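Local coordinates for Non-reducing end alpha-L-arabinofuranosidase BoGH43B (Bacteroides ovatus, PDB 5JOZ), which removes terminal non-reducing alpha-L-arabinofuranosyl residues from the side branches of xyloglucan, converting its 'S' units to 'X' units, at residues Thr348-Asn351 against Phe352-Asp356; Lys262-His265 against Leu266-Thr270. All blocks are in the same frame, centred on the assembly; numbering follows the deposited sequence.

In the fold
Interactions 1 and 2 are both local turns, but they belong to different parts of the enzyme, their centres about 26 Å apart and not touching. Interaction 2 is buried: residues 262-270 lead from strand 249-256 into strand 269-277 of the GH43 catalytic domain and also meet residues of the C-terminal region. Interaction 1, at residues 348-356, lies at the surface of the concanavalin A-like domain, in the connection from strand 343-345 to strand 359-364. In both, a side-chain amide oxygen accepts from a backbone N-H further along the chain. The surface turn adds hydroxyls and a carboxylate, whereas the buried one relies on a glycine and a histidine-leucine packing.

Interaction 1. Residues Thr348-Asn351 against Phe352-Asp356; sequences TAIN and FTTND
Ile350 lays its CG2 methyl beside the carboxylate of Asp356, with CG2 3.4 Å from OD1 of that residue, while its CD1 comes within 3.7 Å of Asp356 OD2. The two side chains approach from opposite directions, and the CG2 and CD1 branches pack beside the carboxylate by van der Waals contact only; the polar need of OD1 is met by Thr354. Thr354 crosses Ile350 at about a right angle, its OG1 near CG2. The same hydroxyl donates to Asp356 OD1 over 2.7 Å, meeting that oxygen nearly in line with its C-O bond, and so helps to restrain the carboxylate. Asp356 O is bonded by Arg327, which places the end of the loop.

Further round the bend, Asn351 OD1 holds two donors of one residue. Thr353 OG1 reaches it at 2.8 Å and Thr353 N at 2.9 Å, both from the same face of the amide and well above its plane. The Asn351 chain runs alongside that of Thr353; with CG set between the backbone N and the carbonyl carbon (chi1 61°), its oxygen is turned forward along the chain. The amide's other end, ND2, bonds to Asn488, so asparagine serves as acceptor and donor at once. Phe352 points away from the turn, and its ring stacks with that of Tyr484.

Earlier in the loop, Thr348 OG1 accepts from Ile350 N at 3.1 Å. An ST turn at Thr348 is thus followed by an Asx turn at Asn351, in the loop that passes from one sheet to the other of the concanavalin A-like beta-sandwich.

Interaction 2. Residues Lys262-His265 against Leu266-Thr270; sequences KYQH and LGRET
Two successive bends in Gln264, with CG tucked between the backbone N and the carbonyl carbon (chi1 74°) and the chain folded again at chi2 (87°), carry its amide forward along the chain to Gly267. There OE1 accepts from Gly267 N at 2.8 Å. The donor lies in the carbonyl plane, while its N-H points somewhat off the oxygen (137° at the hydrogen). Glutamine fits because its chain is long enough to span the three residues, and the glycine's lack of a side chain lets the amide come in with its plane directed at the Gly267 backbone: NE2 is 3.9 Å from Gly267 CA, and OE1 is nearer still, at 3.2 Å from the same carbon. A leucine here would have no acceptor for Gly267 N, which would probably leave that buried N-H without its mate and the turn less firmly fixed. Gly267 itself has a positive phi at which a beta carbon would be jammed against the carbonyl oxygen of Leu266.

The turn leads into strand 269-277, the third strand of a four-stranded antiparallel blade in the five-bladed beta-propeller characteristic of GH43 enzymes. On its approach the chain also meets the C-terminal region, where Glu471 OE1 accepts from Gln264 N.

His265 and Leu266 point the same way, side by side. Leu266 lies over one face of the imidazole, its CD2 being 3.7 Å from His265 NE2 and 3.8 Å from His265 CD2, so that a branched aliphatic group covers the flat ring. Arg268 leaves the backbone in a direction away from residues 262-265; its NH2 donates to Phe476 O, and its NH1 makes a long, weak ion pair with Asp16, the inferred proton acceptor of the active site.

Interaction 1. Residues Thr348-Asn351 against Phe352-Asp356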
ATOM      1  N   THR A 348     -20.693 -14.013   4.280  1.00 32.06           N
ATOM      2  CA  THR A 348     -21.370 -14.661   3.170  1.00 32.43           C
ATOM      3  C   THR A 348     -20.724 -16.022   2.939  1.00 32.80           C
ATOM      4  O   THR A 348     -19.838 -16.430   3.695  1.00 31.79           O
ATOM      5  CB  THR A 348     -21.254 -13.800   1.893  1.00 36.26           C
ATOM      6  OG1 THR A 348     -19.889 -13.762   1.456  1.00 33.78           O
ATOM      7  CG2 THR A 348     -21.745 -12.385   2.152  1.00 35.07           C
ATOM      8  N   ALA A 349     -21.175 -16.720   1.896  1.00 33.08           N
ATOM      9  CA  ALA A 349     -20.508 -17.944   1.401  1.00 34.50           C
ATOM     10  C   ALA A 349     -19.064 -17.703   0.991  1.00 34.90           C
ATOM     11  O   ALA A 349     -18.232 -18.605   1.120  1.00 31.27           O
ATOM     12  CB  ALA A 349     -21.274 -18.530   0.217  1.00 31.60           C
ATOM     13  N   ILE A 350     -18.783 -16.491   0.501  1.00 37.64           N
ATOM     14  CA  ILE A 350     -17.456 -16.120   0.013  1.00 35.17           C
ATOM     15  C   ILE A 350     -16.438 -16.241   1.150  1.00 35.26           C
ATOM     16  O   ILE A 350     -16.682 -15.735   2.251  1.00 39.93           O
ATOM     17  CB  ILE A 350     -17.410 -14.659  -0.523  1.00 38.92           C
ATOM     18  CG1 ILE A 350     -18.545 -14.343  -1.528  1.00 40.34           C
ATOM     19  CG2 ILE A 350     -16.049 -14.363  -1.147  1.00 35.32           C
ATOM     20  CD1 ILE A 350     -18.746 -15.392  -2.598  1.00 52.44           C
ATOM     21  N   ASN A 351     -15.340 -16.949   0.892  1.00 30.60           N
ATOM     22  CA  ASN A 351     -14.114 -16.869   1.712  1.00 32.81           C
ATOM     23  C   ASN A 351     -12.946 -16.374   0.824  1.00 31.59           C
ATOM     24  O   ASN A 351     -13.196 -15.757  -0.217  1.00 31.40           O
ATOM     25  CB  ASN A 351     -13.829 -18.193   2.460  1.00 33.35           C
ATOM     26  CG  ASN A 351     -13.602 -19.392   1.534  1.00 36.38           C
ATOM     27  OD1 ASN A 351     -13.181 -19.268   0.380  1.00 32.05           O
ATOM     28  ND2 ASN A 351     -13.878 -20.582   2.062  1.00 36.96           N
ATOM     29  N   PHE A 352     -11.694 -16.614   1.218  1.00 32.48           N
ATOM     30  CA  PHE A 352     -10.538 -16.134   0.438  1.00 38.69           C
ATOM     31  C   PHE A 352     -10.253 -16.950  -0.835  1.00 42.53           C
ATOM     32  O   PHE A 352      -9.580 -16.462  -1.744  1.00 42.46           O
ATOM     33  CB  PHE A 352      -9.270 -16.100   1.305  1.00 37.73           C
ATOM     34  CG  PHE A 352      -9.398 -15.259   2.549  1.00 33.73           C
ATOM     35  CD1 PHE A 352      -9.546 -13.878   2.459  1.00 34.07           C
ATOM     36  CD2 PHE A 352      -9.362 -15.844   3.810  1.00 33.97           C
ATOM     37  CE1 PHE A 352      -9.665 -13.098   3.602  1.00 35.65           C
ATOM     38  CE2 PHE A 352      -9.481 -15.069   4.961  1.00 38.23           C
ATOM     39  CZ  PHE A 352      -9.632 -13.695   4.858  1.00 36.33           C
ATOM     40  N   THR A 353     -10.774 -18.176  -0.888  1.00 47.53           N
ATOM     41  CA  THR A 353     -10.494 -19.140  -1.962  1.00 50.39           C
ATOM     42  C   THR A 353     -11.008 -18.744  -3.355  1.00 50.20           C
ATOM     43  O   THR A 353     -10.625 -19.376  -4.339  1.00 45.24           O
ATOM     44  CB  THR A 353     -11.080 -20.529  -1.608  1.00 60.22           C
ATOM     45  OG1 THR A 353     -10.858 -20.805  -0.220  1.00 63.05           O
ATOM     46  CG2 THR A 353     -10.452 -21.650  -2.449  1.00 67.80           C
ATOM     47  N   THR A 354     -11.880 -17.739  -3.446  1.00 46.68           N
ATOM     48  CA  THR A 354     -12.242 -17.142  -4.741  1.00 52.25           C
ATOM     49  C   THR A 354     -11.615 -15.766  -4.909  1.00 48.26           C
ATOM     50  O   THR A 354     -11.107 -15.179  -3.960  1.00 48.73           O
ATOM     51  CB  THR A 354     -13.770 -16.995  -4.909  1.00 57.02           C
ATOM     52  OG1 THR A 354     -14.298 -16.145  -3.876  1.00 53.38           O
ATOM     53  CG2 THR A 354     -14.449 -18.365  -4.869  1.00 62.89           C
ATOM     54  N   ASN A 355     -11.685 -15.261  -6.134  1.00 51.63           N
ATOM     55  CA  ASN A 355     -11.272 -13.903  -6.457  1.00 49.52           C
ATOM     56  C   ASN A 355     -12.496 -12.974  -6.610  1.00 46.61           C
ATOM     57  O   ASN A 355     -12.785 -12.469  -7.693  1.00 45.49           O
ATOM     58  CB  ASN A 355     -10.412 -13.900  -7.738  1.00 51.58           C
ATOM     59  CG  ASN A 355      -9.050 -14.557  -7.551  1.00 45.42           C
ATOM     60  OD1 ASN A 355      -8.712 -15.048  -6.473  1.00 49.55           O
ATOM     61  ND2 ASN A 355      -8.254 -14.556  -8.614  1.00 39.08           N
ATOM     62  N   ASP A 356     -13.241 -12.785  -5.528  1.00 53.04           N
ATOM     63  CA  ASP A 356     -14.125 -11.616  -5.407  1.00 51.92           C
ATOM     64  C   ASP A 356     -13.963 -11.060  -3.988  1.00 35.88           C
ATOM     65  O   ASP A 356     -12.836 -11.043  -3.504  1.00 35.07           O
ATOM     66  CB  ASP A 356     -15.573 -11.894  -5.876  1.00 55.53           C
ATOM     67  CG  ASP A 356     -16.253 -12.989  -5.107  1.00 56.45           C
ATOM     68  OD1 ASP A 356     -15.550 -13.823  -4.487  1.00 61.26           O
ATOM     69  OD2 ASP A 356     -17.503 -13.011  -5.148  1.00 52.36           O
TER

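Interaction 2. Residues Lys262-His265 against Leu266-Thr270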
ATOM      1  N   LYS A 262      16.769 -10.990   6.871  1.00 36.65           N
ATOM      2  CA  LYS A 262      16.320 -12.169   6.066  1.00 38.04           C
ATOM      3  C   LYS A 262      14.975 -12.007   5.348  1.00 36.62           C
ATOM      4  O   LYS A 262      14.877 -12.309   4.152  1.00 36.43           O
ATOM      5  CB  LYS A 262      16.181 -13.435   6.924  1.00 40.00           C
ATOM      6  CG  LYS A 262      17.262 -13.706   7.944  1.00 46.60           C
ATOM      7  CD  LYS A 262      18.625 -13.942   7.326  1.00 51.64           C
ATOM      8  CE  LYS A 262      19.541 -14.617   8.341  1.00 51.81           C
ATOM      9  NZ  LYS A 262      20.976 -14.446   8.005  1.00 50.14           N
ATOM     10  N   TYR A 263      13.940 -11.591   6.089  1.00 30.53           N
ATOM     11  CA  TYR A 263      12.564 -11.559   5.585  1.00 30.73           C
ATOM     12  C   TYR A 263      11.789 -10.281   5.967  1.00 29.77           C
ATOM     13  O   TYR A 263      12.114  -9.605   6.948  1.00 25.96           O
ATOM     14  CB  TYR A 263      11.814 -12.820   6.052  1.00 33.94           C
ATOM     15  CG  TYR A 263      11.720 -12.998   7.555  1.00 31.98           C
ATOM     16  CD1 TYR A 263      10.672 -12.435   8.279  1.00 29.89           C
ATOM     17  CD2 TYR A 263      12.669 -13.749   8.252  1.00 33.62           C
ATOM     18  CE1 TYR A 263      10.574 -12.599   9.653  1.00 33.84           C
ATOM     19  CE2 TYR A 263      12.589 -13.919   9.626  1.00 33.59           C
ATOM     20  CZ  TYR A 263      11.539 -13.342  10.330  1.00 37.67           C
ATOM     21  OH  TYR A 263      11.450 -13.501  11.704  1.00 35.82           O
ATOM     22  N   GLN A 264      10.786  -9.939   5.155  1.00 27.93           N
ATOM     23  CA  GLN A 264       9.937  -8.770   5.409  1.00 26.32           C
ATOM     24  C   GLN A 264       8.470  -9.134   5.243  1.00 24.39           C
ATOM     25  O   GLN A 264       8.077  -9.779   4.267  1.00 26.35           O
ATOM     26  CB  GLN A 264      10.361  -7.560   4.530  1.00 25.17           C
ATOM     27  CG  GLN A 264      10.006  -7.623   3.046  1.00 25.52           C
ATOM     28  CD  GLN A 264       8.620  -7.097   2.716  1.00 24.48           C
ATOM     29  OE1 GLN A 264       7.882  -6.679   3.599  1.00 31.87           O
ATOM     30  NE2 GLN A 264       8.266  -7.111   1.431  1.00 23.99           N
ATOM     31  N   HIS A 265       7.660  -8.705   6.205  1.00 28.84           N
ATOM     32  CA  HIS A 265       6.215  -8.990   6.198  1.00 29.20           C
ATOM     33  C   HIS A 265       5.316  -7.760   6.227  1.00 29.85           C
ATOM     34  O   HIS A 265       4.160  -7.869   5.842  1.00 34.80           O
ATOM     35  CB  HIS A 265       5.833  -9.960   7.324  1.00 30.60           C
ATOM     36  CG  HIS A 265       6.063  -9.436   8.709  1.00 30.25           C
ATOM     37  ND1 HIS A 265       7.319  -9.320   9.265  1.00 31.00           N
ATOM     38  CD2 HIS A 265       5.190  -9.051   9.670  1.00 28.27           C
ATOM     39  CE1 HIS A 265       7.212  -8.856  10.498  1.00 28.71           C
ATOM     40  NE2 HIS A 265       5.929  -8.686  10.768  1.00 28.21           N
ATOM     41  N   LEU A 266       5.828  -6.602   6.654  1.00 27.27           N
ATOM     42  CA  LEU A 266       5.036  -5.376   6.649  1.00 26.40           C
ATOM     43  C   LEU A 266       4.805  -4.817   5.244  1.00 27.01           C
ATOM     44  O   LEU A 266       3.907  -3.997   5.061  1.00 27.20           O
ATOM     45  CB  LEU A 266       5.684  -4.292   7.510  1.00 27.92           C
ATOM     46  CG  LEU A 266       6.035  -4.606   8.970  1.00 31.02           C
ATOM     47  CD1 LEU A 266       6.436  -3.319   9.678  1.00 32.50           C
ATOM     48  CD2 LEU A 266       4.895  -5.290   9.711  1.00 32.96           C
ATOM     49  N   GLY A 267       5.607  -5.243   4.267  1.00 22.79           N
ATOM     50  CA  GLY A 267       5.472  -4.778   2.889  1.00 24.77           C
ATOM     51  C   GLY A 267       6.521  -3.730   2.556  1.00 24.53           C
ATOM     52  O   GLY A 267       7.391  -3.413   3.375  1.00 20.34           O
ATOM     53  N   ARG A 268       6.458  -3.202   1.343  1.00 20.27           N
ATOM     54  CA  ARG A 268       7.364  -2.139   0.964  1.00 22.77           C
ATOM     55  C   ARG A 268       6.771  -0.813   1.505  1.00 22.62           C
ATOM     56  O   ARG A 268       5.590  -0.512   1.335  1.00 21.10           O
ATOM     57  CB  ARG A 268       7.618  -2.145  -0.548  1.00 23.92           C
ATOM     58  CG  ARG A 268       8.283  -3.437  -1.053  1.00 24.49           C
ATOM     59  CD  ARG A 268       8.195  -3.594  -2.570  1.00 25.23           C
ATOM     60  NE  ARG A 268       6.798  -3.729  -3.039  1.00 24.18           N
ATOM     61  CZ  ARG A 268       6.344  -3.395  -4.251  1.00 25.79           C
ATOM     62  NH1 ARG A 268       7.144  -2.896  -5.195  1.00 24.08           N
ATOM     63  NH2 ARG A 268       5.056  -3.557  -4.529  1.00 26.96           N
ATOM     64  N   GLU A 269       7.610  -0.070   2.215  1.00 23.49           N
ATOM     65  CA  GLU A 269       7.233   1.159   2.895  1.00 24.05           C
ATOM     66  C   GLU A 269       7.859   2.358   2.167  1.00 22.27           C
ATOM     67  O   GLU A 269       8.667   2.178   1.260  1.00 20.55           O
ATOM     68  CB  GLU A 269       7.701   1.059   4.352  1.00 24.50           C
ATOM     69  CG  GLU A 269       7.005  -0.089   5.070  1.00 31.14           C
ATOM     70  CD  GLU A 269       7.569  -0.411   6.441  1.00 39.01           C
ATOM     71  OE1 GLU A 269       8.668  -1.000   6.506  1.00 31.07           O
ATOM     72  OE2 GLU A 269       6.885  -0.120   7.452  1.00 36.48           O
ATOM     73  N   THR A 270       7.489   3.569   2.588  1.00 23.58           N
ATOM     74  CA  THR A 270       7.895   4.800   1.932  1.00 23.58           C
ATOM     75  C   THR A 270       8.940   5.545   2.748  1.00 22.23           C
ATOM     76  O   THR A 270       8.769   5.759   3.935  1.00 25.87           O
ATOM     77  CB  THR A 270       6.680   5.707   1.687  1.00 25.50           C
ATOM     78  OG1 THR A 270       5.803   5.074   0.754  1.00 31.76           O
ATOM     79  CG2 THR A 270       7.094   7.062   1.114  1.00 26.73           C
TER